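Local coordinates for urocanate hydratase (Paenibacillus sp. Soil724D2, PDB 7NED), which hydrates thiourocanate in bacterial ergothioneine breakdown, probably with its bound NAD+ acting on the substrate as in urocanases, at residues Y238-L241 and V242-I246; S531-E534 and V535-K538. One frame throughout, in Å; residues are numbered along the deposited sequence.

Interactions 1 and 2 are both local contacts within a single helix, and both join acidic side chains to basic ones three and four residues further on. Interaction 1 closes helix 234-243 in the Rossmann-like domain; interaction 2 lies in helix 529-538, near the end of the chain. Their centres are 46 Å apart and their nearest atoms about 32 Å. The side chain of Tyr238 in interaction 1 comes within about 7 Å of the bound NAD; neither contact supplies a residue to the urocanate pocket, and 531-538 lies outside the NAD pocket as well. In 238-246 one carboxylate serves two arginines; in 531-538 two carboxylates take separate partners within the helix and share Arg346 outside it.

Interaction 1 of 2, residues Y238-L241 and V242-I246; sequences YPEL and VRRGI
Arg244 N donates to Glu240 O at 2.9 Å as the last helical turn closes, and a Schellman motif follows, Ile246 N bonding to Leu241 O (2.9 Å) and Gly245 N to Val242 O (3.1 Å), with Gly245 at positive phi, where lack of a side chain avoids strain. Glu240 carries the side-chain contact. Its CG lies opposite the backbone N (chi1 172°) and the chain bends at chi2, bringing the carboxylate to two arginines. Arg243 lies alongside and grips it side-on: NE meets OE2 of Glu240 at 2.8 Å from above the carboxylate plane, and NH2 meets OE1 at 2.9 Å on the syn side. Arg244 NE comes to the same OE1 of Glu240 at 2.8 Å on the anti side, its guanidinium turned 80° from the carboxylate. Both donors to OE1 are tilted out of the carboxylate plane toward one face, with a weak third bond from Arg244 NH2. Long, flexible arginines suit positions three and four residues on. Where the chain leaves the helix, Ile246 CG2 meets Leu241 CD2 at 4.2 Å. Arg244 also pairs with Asp210 of helix 209-222, Pro239 and Val242 lie against helix 282-305, and Tyr238 and Leu241 touch strand 159-163.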
ATOM      1  N   TYR A 238     -20.064  32.079  -9.142  1.00 21.56           N
ATOM      2  CA  TYR A 238     -20.341  32.010  -7.710  1.00 22.81           C
ATOM      3  C   TYR A 238     -20.175  33.370  -7.058  1.00 26.38           C
ATOM      4  O   TYR A 238     -21.081  33.785  -6.310  1.00 28.12           O
ATOM      5  CB  TYR A 238     -19.474  30.967  -7.009  1.00 22.95           C
ATOM      6  CG  TYR A 238     -19.865  29.514  -7.210  1.00 21.11           C
ATOM      7  CD1 TYR A 238     -19.674  28.597  -6.192  1.00 20.68           C
ATOM      8  CD2 TYR A 238     -20.409  29.063  -8.417  1.00 20.40           C
ATOM      9  CE1 TYR A 238     -19.994  27.276  -6.361  1.00 19.75           C
ATOM     10  CE2 TYR A 238     -20.733  27.741  -8.594  1.00 20.85           C
ATOM     11  CZ  TYR A 238     -20.506  26.845  -7.554  1.00 18.48           C
ATOM     12  OH  TYR A 238     -20.816  25.516  -7.724  1.00 19.18           O
ATOM     13  N   PRO A 239     -19.103  34.119  -7.308  1.00 24.92           N
ATOM     14  CA  PRO A 239     -18.997  35.451  -6.692  1.00 27.59           C
ATOM     15  C   PRO A 239     -20.083  36.387  -7.162  1.00 28.40           C
ATOM     16  O   PRO A 239     -20.508  37.259  -6.392  1.00 29.27           O
ATOM     17  CB  PRO A 239     -17.616  35.949  -7.138  1.00 31.06           C
ATOM     18  CG  PRO A 239     -16.850  34.700  -7.487  1.00 29.08           C
ATOM     19  CD  PRO A 239     -17.872  33.750  -8.043  1.00 27.55           C
ATOM     20  N   GLU A 240     -20.537  36.228  -8.408  1.00 28.09           N
ATOM     21  CA  GLU A 240     -21.623  37.063  -8.914  1.00 32.17           C
ATOM     22  C   GLU A 240     -22.927  36.801  -8.160  1.00 34.02           C
ATOM     23  O   GLU A 240     -23.680  37.734  -7.865  1.00 32.37           O
ATOM     24  CB  GLU A 240     -21.784  36.838 -10.415  1.00 32.70           C
ATOM     25  CG  GLU A 240     -22.999  37.498 -11.023  1.00 35.02           C
ATOM     26  CD  GLU A 240     -22.871  39.007 -11.099  1.00 39.94           C
ATOM     27  OE1 GLU A 240     -23.820  39.643 -11.603  1.00 38.03           O
ATOM     28  OE2 GLU A 240     -21.830  39.557 -10.665  1.00 41.36           O
ATOM     29  N   LEU A 241     -23.218  35.547  -7.822  1.00 28.16           N
ATOM     30  CA  LEU A 241     -24.411  35.297  -7.020  1.00 28.17           C
ATOM     31  C   LEU A 241     -24.277  35.932  -5.647  1.00 30.24           C
ATOM     32  O   LEU A 241     -25.252  36.440  -5.081  1.00 32.72           O
ATOM     33  CB  LEU A 241     -24.660  33.801  -6.898  1.00 26.84           C
ATOM     34  CG  LEU A 241     -24.889  33.090  -8.222  1.00 26.48           C
ATOM     35  CD1 LEU A 241     -24.981  31.597  -7.958  1.00 26.22           C
ATOM     36  CD2 LEU A 241     -26.193  33.609  -8.850  1.00 29.08           C
ATOM     37  N   VAL A 242     -23.071  35.927  -5.099  1.00 27.26           N
ATOM     38  CA  VAL A 242     -22.829  36.607  -3.838  1.00 31.17           C
ATOM     39  C   VAL A 242     -23.064  38.101  -4.001  1.00 32.69           C
ATOM     40  O   VAL A 242     -23.645  38.763  -3.131  1.00 31.75           O
ATOM     41  CB  VAL A 242     -21.401  36.309  -3.357  1.00 30.23           C
ATOM     42  CG1 VAL A 242     -21.051  37.197  -2.185  1.00 29.08           C
ATOM     43  CG2 VAL A 242     -21.266  34.819  -3.014  1.00 28.24           C
ATOM     44  N   ARG A 243     -22.595  38.658  -5.108  1.00 28.71           N
ATOM     45  CA  ARG A 243     -22.826  40.069  -5.374  1.00 32.97           C
ATOM     46  C   ARG A 243     -24.325  40.374  -5.434  1.00 36.70           C
ATOM     47  O   ARG A 243     -24.804  41.349  -4.842  1.00 32.64           O
ATOM     48  CB  ARG A 243     -22.128  40.454  -6.679  1.00 37.40           C
ATOM     49  CG  ARG A 243     -21.861  41.944  -6.856  1.00 42.01           C
ATOM     50  CD  ARG A 243     -21.287  42.260  -8.238  1.00 42.75           C
ATOM     51  NE  ARG A 243     -22.251  41.954  -9.300  1.00 43.77           N
ATOM     52  CZ  ARG A 243     -23.361  42.652  -9.520  1.00 44.30           C
ATOM     53  NH1 ARG A 243     -23.646  43.692  -8.745  1.00 46.10           N
ATOM     54  NH2 ARG A 243     -24.190  42.308 -10.497  1.00 43.74           N
ATOM     55  N   ARG A 244     -25.080  39.551  -6.161  1.00 36.30           N
ATOM     56  CA  ARG A 244     -26.510  39.753  -6.309  1.00 33.50           C
ATOM     57  C   ARG A 244     -27.304  39.399  -5.066  1.00 33.95           C
ATOM     58  O   ARG A 244     -28.532  39.539  -5.112  1.00 34.95           O
ATOM     59  CB  ARG A 244     -27.038  38.935  -7.481  1.00 33.16           C
ATOM     60  CG  ARG A 244     -26.405  39.289  -8.787  1.00 32.41           C
ATOM     61  CD  ARG A 244     -27.121  38.582  -9.891  1.00 35.01           C
ATOM     62  NE  ARG A 244     -26.447  38.751 -11.166  1.00 33.77           N
ATOM     63  CZ  ARG A 244     -27.040  38.548 -12.331  1.00 36.41           C
ATOM     64  NH1 ARG A 244     -28.320  38.182 -12.349  1.00 41.10           N
ATOM     65  NH2 ARG A 244     -26.380  38.728 -13.473  1.00 33.09           N
ATOM     66  N   GLY A 245     -26.651  38.980  -3.976  1.00 32.42           N
ATOM     67  CA  GLY A 245     -27.351  38.558  -2.769  1.00 34.15           C
ATOM     68  C   GLY A 245     -28.243  37.348  -2.948  1.00 33.51           C
ATOM     69  O   GLY A 245     -29.201  37.168  -2.194  1.00 34.43           O
ATOM     70  N   ILE A 246     -27.958  36.521  -3.945  1.00 30.52           N
ATOM     71  CA  ILE A 246     -28.708  35.307  -4.218  1.00 32.82           C
ATOM     72  C   ILE A 246     -28.007  34.161  -3.493  1.00 33.21           C
ATOM     73  O   ILE A 246     -26.867  33.820  -3.822  1.00 28.31           O
ATOM     74  CB  ILE A 246     -28.792  35.053  -5.722  1.00 30.83           C
ATOM     75  CG1 ILE A 246     -29.706  36.099  -6.368  1.00 35.34           C
ATOM     76  CG2 ILE A 246     -29.288  33.666  -6.000  1.00 29.39           C
ATOM     77  CD1 ILE A 246     -29.999  35.841  -7.816  1.00 35.67           C
TER

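Interaction 2 of 2, residues S531-E534 and V535-K538; sequences SADE and VRLK
Asp533 and Arg536 lie side by side on helix 529-538, while Glu534 and Lys538 cross at a slant: an i to i+3 and an i to i+4 salt bridge in successive positions of one alpha helix. The short aspartate holds its carboxylate 58° from the guanidinium plane, and Arg536, bent at chi3 (80°), brings NH2 to OD2 of Asp533 at 3.1 Å, with the oxygen at the guanidinium edge. Glu534 has one more methylene, which suits a partner a full turn on. Bends at chi2 and chi4 curl Lys538 around OE1 of Glu534, so that NZ arrives on its syn side at 2.8 Å and CG also lies against that oxygen. Both acids have a second partner in Arg346, which binds Asp533 OD1 and Glu534 OE2, and Lys538 NZ also meets the carbonyl of His405. An alanine in place of Glu534 would probably leave Lys538 NZ without its carboxylate mate, held mainly by the carbonyl of His405, and take that carboxylate from Arg346. On the same helix, Val535 packs on Leu521 of helix 502-525 and on Trp542, a fitting place for a branched apolar residue. Leu537 leans between the two charged pairs: its CG sits 3.8 Å above the plane of the Arg536 guanidinium, offset toward the rim, and its CD1 lies 3.3 Å from Asp533 OD1.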
ATOM      1  N   SER A 531     -21.749   0.559  13.426  1.00 18.35           N
ATOM      2  CA  SER A 531     -20.898  -0.589  13.099  1.00 21.06           C
ATOM      3  C   SER A 531     -21.025  -1.686  14.155  1.00 21.32           C
ATOM      4  O   SER A 531     -21.133  -2.877  13.845  1.00 17.77           O
ATOM      5  CB  SER A 531     -19.470  -0.106  13.064  1.00 17.33           C
ATOM      6  OG  SER A 531     -19.338   0.849  12.064  1.00 19.50           O
ATOM      7  N   ALA A 532     -20.986  -1.299  15.421  1.00 18.94           N
ATOM      8  CA  ALA A 532     -21.115  -2.301  16.469  1.00 17.04           C
ATOM      9  C   ALA A 532     -22.481  -2.971  16.396  1.00 19.29           C
ATOM     10  O   ALA A 532     -22.606  -4.192  16.596  1.00 18.63           O
ATOM     11  CB  ALA A 532     -20.858  -1.651  17.837  1.00 19.97           C
ATOM     12  N   ASP A 533     -23.518  -2.195  16.044  1.00 17.70           N
ATOM     13  CA  ASP A 533     -24.816  -2.800  15.810  1.00 19.74           C
ATOM     14  C   ASP A 533     -24.781  -3.757  14.628  1.00 18.96           C
ATOM     15  O   ASP A 533     -25.324  -4.868  14.690  1.00 19.46           O
ATOM     16  CB  ASP A 533     -25.848  -1.698  15.580  1.00 21.23           C
ATOM     17  CG  ASP A 533     -27.249  -2.240  15.491  1.00 24.87           C
ATOM     18  OD1 ASP A 533     -27.837  -2.182  14.387  1.00 23.72           O
ATOM     19  OD2 ASP A 533     -27.743  -2.716  16.531  1.00 27.80           O
ATOM     20  N   GLU A 534     -24.164  -3.333  13.525  1.00 18.78           N
ATOM     21  CA  GLU A 534     -24.090  -4.204  12.360  1.00 19.45           C
ATOM     22  C   GLU A 534     -23.346  -5.484  12.677  1.00 24.19           C
ATOM     23  O   GLU A 534     -23.757  -6.559  12.225  1.00 21.02           O
ATOM     24  CB  GLU A 534     -23.422  -3.487  11.187  1.00 20.24           C
ATOM     25  CG  GLU A 534     -23.552  -4.217   9.841  1.00 19.83           C
ATOM     26  CD  GLU A 534     -24.999  -4.238   9.255  1.00 26.11           C
ATOM     27  OE1 GLU A 534     -25.196  -4.942   8.225  1.00 25.03           O
ATOM     28  OE2 GLU A 534     -25.927  -3.568   9.806  1.00 24.65           O
ATOM     29  N   VAL A 535     -22.234  -5.400  13.442  1.00 17.91           N
ATOM     30  CA  VAL A 535     -21.525  -6.615  13.823  1.00 21.11           C
ATOM     31  C   VAL A 535     -22.473  -7.596  14.509  1.00 22.17           C
ATOM     32  O   VAL A 535     -22.506  -8.794  14.193  1.00 22.95           O
ATOM     33  CB  VAL A 535     -20.329  -6.278  14.736  1.00 22.43           C
ATOM     34  CG1 VAL A 535     -19.862  -7.546  15.465  1.00 22.29           C
ATOM     35  CG2 VAL A 535     -19.215  -5.619  13.907  1.00 15.57           C
ATOM     36  N   ARG A 536     -23.221  -7.116  15.496  1.00 21.46           N
ATOM     37  CA  ARG A 536     -24.114  -8.035  16.192  1.00 24.68           C
ATOM     38  C   ARG A 536     -25.200  -8.552  15.251  1.00 26.32           C
ATOM     39  O   ARG A 536     -25.523  -9.749  15.251  1.00 24.41           O
ATOM     40  CB  ARG A 536     -24.723  -7.346  17.411  1.00 26.36           C
ATOM     41  CG  ARG A 536     -26.035  -8.020  17.827  1.00 36.02           C
ATOM     42  CD  ARG A 536     -26.863  -7.147  18.734  1.00 31.40           C
ATOM     43  NE  ARG A 536     -27.659  -6.097  18.068  1.00 36.02           N
ATOM     44  CZ  ARG A 536     -28.863  -6.277  17.512  1.00 38.63           C
ATOM     45  NH1 ARG A 536     -29.439  -7.485  17.488  1.00 41.70           N
ATOM     46  NH2 ARG A 536     -29.503  -5.243  16.986  1.00 33.73           N
ATOM     47  N   LEU A 537     -25.764  -7.672  14.419  1.00 20.10           N
ATOM     48  CA  LEU A 537     -26.837  -8.113  13.526  1.00 25.01           C
ATOM     49  C   LEU A 537     -26.380  -9.214  12.580  1.00 25.89           C
ATOM     50  O   LEU A 537     -27.168 -10.093  12.236  1.00 23.72           O
ATOM     51  CB  LEU A 537     -27.382  -6.931  12.707  1.00 21.24           C
ATOM     52  CG  LEU A 537     -28.337  -6.001  13.452  1.00 26.45           C
ATOM     53  CD1 LEU A 537     -28.648  -4.785  12.610  1.00 22.34           C
ATOM     54  CD2 LEU A 537     -29.630  -6.753  13.828  1.00 24.01           C
ATOM     55  N   LYS A 538     -25.126  -9.162  12.107  1.00 18.88           N
ATOM     56  CA  LYS A 538     -24.669 -10.019  11.008  1.00 20.18           C
ATOM     57  C   LYS A 538     -23.610 -11.022  11.448  1.00 23.60           C
ATOM     58  O   LYS A 538     -23.042 -11.715  10.598  1.00 21.48           O
ATOM     59  CB  LYS A 538     -24.124  -9.176   9.859  1.00 19.37           C
ATOM     60  CG  LYS A 538     -25.061  -8.065   9.391  1.00 25.97           C
ATOM     61  CD  LYS A 538     -26.239  -8.637   8.590  1.00 23.15           C
ATOM     62  CE  LYS A 538     -27.285  -7.572   8.283  1.00 22.92           C
ATOM     63  NZ  LYS A 538     -26.921  -6.788   7.100  1.00 23.99           N
TER